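Local coordinates for protein carbamate kinase (Mycoplasma penetrans, PDB 4AXS) that probably acts as a carbamate kinase of the amino acid kinase family, transferring a phosphoryl group between carbamoyl phosphate and ADP, at residues 277-281 and 295-299. Sequence-based numbering, arbitrary orientation.
Sequences LNNFI and IKAAM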
loop_
_atom_site.group_PDB
_atom_site.type_symbol
_atom_site.label_atom_id
_atom_site.label_comp_id
_atom_site.label_asym_id
_atom_site.label_seq_id
_atom_site.Cartn_x
_atom_site.Cartn_y
_atom_site.Cartn_z
ATOM N N LEU A 277 -34.706 -8.220 -9.505
ATOM C CA LEU A 277 -33.362 -8.495 -10.007
ATOM C C LEU A 277 -33.153 -9.984 -10.170
ATOM O O LEU A 277 -32.537 -10.432 -11.133
ATOM C CB LEU A 277 -32.299 -7.902 -9.101
ATOM C CG LEU A 277 -31.854 -6.481 -9.463
ATOM C CD1 LEU A 277 -32.017 -6.221 -10.948
ATOM C CD2 LEU A 277 -32.597 -5.447 -8.668
ATOM N N ASN A 278 -33.707 -10.759 -9.251
ATOM C CA ASN A 278 -33.633 -12.215 -9.374
ATOM C C ASN A 278 -34.270 -12.788 -10.648
ATOM O O ASN A 278 -33.698 -13.666 -11.298
ATOM C CB ASN A 278 -34.140 -12.897 -8.094
ATOM C CG ASN A 278 -33.099 -12.846 -6.970
ATOM O OD1 ASN A 278 -33.388 -12.426 -5.848
ATOM N ND2 ASN A 278 -31.866 -13.245 -7.289
ATOM N N ASN A 279 -35.438 -12.271 -11.017
ATOM C CA ASN A 279 -36.052 -12.637 -12.288
ATOM C C ASN A 279 -35.236 -12.130 -13.469
ATOM O O ASN A 279 -34.898 -12.896 -14.381
ATOM C CB ASN A 279 -37.484 -12.117 -12.360
ATOM C CG ASN A 279 -38.353 -12.691 -11.269
ATOM O OD1 ASN A 279 -38.284 -13.889 -10.984
ATOM N ND2 ASN A 279 -39.173 -11.845 -10.641
ATOM N N PHE A 280 -34.914 -10.841 -13.450
ATOM C CA PHE A 280 -34.086 -10.273 -14.506
ATOM C C PHE A 280 -32.842 -11.133 -14.730
ATOM O O PHE A 280 -32.423 -11.368 -15.869
ATOM C CB PHE A 280 -33.683 -8.838 -14.162
ATOM C CG PHE A 280 -34.800 -7.844 -14.291
ATOM C CD1 PHE A 280 -35.755 -7.973 -15.307
ATOM C CD2 PHE A 280 -34.888 -6.762 -13.422
ATOM C CE1 PHE A 280 -36.800 -7.042 -15.445
ATOM C CE2 PHE A 280 -35.923 -5.827 -13.553
ATOM C CZ PHE A 280 -36.885 -5.971 -14.569
ATOM N N ILE A 281 -32.261 -11.606 -13.631
ATOM C CA ILE A 281 -31.069 -12.446 -13.674
ATOM C C ILE A 281 -31.384 -13.825 -14.254
ATOM O O ILE A 281 -30.583 -14.402 -14.993
ATOM C CB ILE A 281 -30.467 -12.605 -12.259
ATOM C CG1 ILE A 281 -29.903 -11.271 -11.768
ATOM C CG2 ILE A 281 -29.404 -13.701 -12.237
ATOM C CD1 ILE A 281 -29.540 -11.269 -10.310
ATOM N N ILE A 295 -24.507 -5.983 -9.957
ATOM C CA ILE A 295 -25.873 -6.183 -9.532
ATOM C C ILE A 295 -25.907 -7.092 -8.317
ATOM O O ILE A 295 -26.445 -6.733 -7.265
ATOM C CB ILE A 295 -26.692 -6.832 -10.660
ATOM C CG1 ILE A 295 -26.848 -5.854 -11.828
ATOM C CG2 ILE A 295 -28.050 -7.317 -10.139
ATOM C CD1 ILE A 295 -27.405 -4.511 -11.427
ATOM N N LYS A 296 -25.328 -8.274 -8.473
ATOM C CA LYS A 296 -25.325 -9.262 -7.412
ATOM C C LYS A 296 -24.716 -8.703 -6.125
ATOM O O LYS A 296 -25.308 -8.803 -5.046
ATOM C CB LYS A 296 -24.575 -10.507 -7.869
ATOM C CG LYS A 296 -25.311 -11.327 -8.917
ATOM C CD LYS A 296 -24.396 -12.378 -9.548
ATOM C CE LYS A 296 -25.121 -13.697 -9.800
ATOM N NZ LYS A 296 -24.233 -14.698 -10.471
ATOM N N ALA A 297 -23.540 -8.096 -6.246
ATOM C CA ALA A 297 -22.908 -7.426 -5.110
ATOM C C ALA A 297 -23.796 -6.336 -4.500
ATOM O O ALA A 297 -23.793 -6.137 -3.293
ATOM C CB ALA A 297 -21.543 -6.848 -5.509
ATOM N N ALA A 298 -24.543 -5.623 -5.331
ATOM C CA ALA A 298 -25.449 -4.600 -4.822
ATOM C C ALA A 298 -26.591 -5.244 -4.045
ATOM O O ALA A 298 -27.075 -4.690 -3.057
ATOM C CB ALA A 298 -25.984 -3.748 -5.951
ATOM N N MET A 299 -27.010 -6.420 -4.504
ATOM C CA MET A 299 -28.068 -7.181 -3.844
ATOM C C MET A 299 -27.572 -7.684 -2.486
ATOM O O MET A 299 -28.238 -7.507 -1.455
ATOM C CB MET A 299 -28.520 -8.348 -4.741
ATOM C CG MET A 299 -29.262 -7.873 -5.995
ATOM S SD MET A 299 -29.535 -9.035 -7.364
ATOM C CE MET A 299 -30.517 -10.352 -6.648
#
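Two nearly antiparallel helices of the amino acid kinase fold, 274-282 and 292-302, pack through L277, I281, I295 and M299, one helical turn apart on each partner. The axes of the two short segments come within 11.5 Å, their N-to-C directions 156° apart, a wide spacing that long side chains bridge. M299 does most of this: its CG stands beside the backbone N (chi1 -69°), the near-extended chi2 carries SD in among the side chains of 274-282, and the bend at chi3 (61°) turns CE toward the amide group of N278. SD lies 3.5 Å from CB of L277 and 3.7 Å from CD1 of I281, whose side chain and that of M299 reach toward each other tip to tip. An unbranched, flexible thioether suits such a reach; the branched apolar L277 and I281 offer it methylene and methyl, I281 CD1 ending a nearly straight chi2. I295, in contrast, offers a beta-branch: its CG2 approaches CG of L277 at 4.0 Å, the two side chains crossing at about a right angle, and the same CG2 of I295 lies 4.2 Å from CD1 of I281. I295 also touches I312 and I330 of the five-stranded mixed sheet, so it links helix 274-282 to that sheet through 292-302; loop residues V272 and F286 back L277. Toward solvent, the aliphatic CG of K296 skirts CD1 of I281 at 4.5 Å, a loose contact that lets its charged end stay outside. The cross-helix grip is therefore mainly dispersion and apolar burial; side-chain shape and length probably set the helix spacing, since polar bonds between the segments are absent.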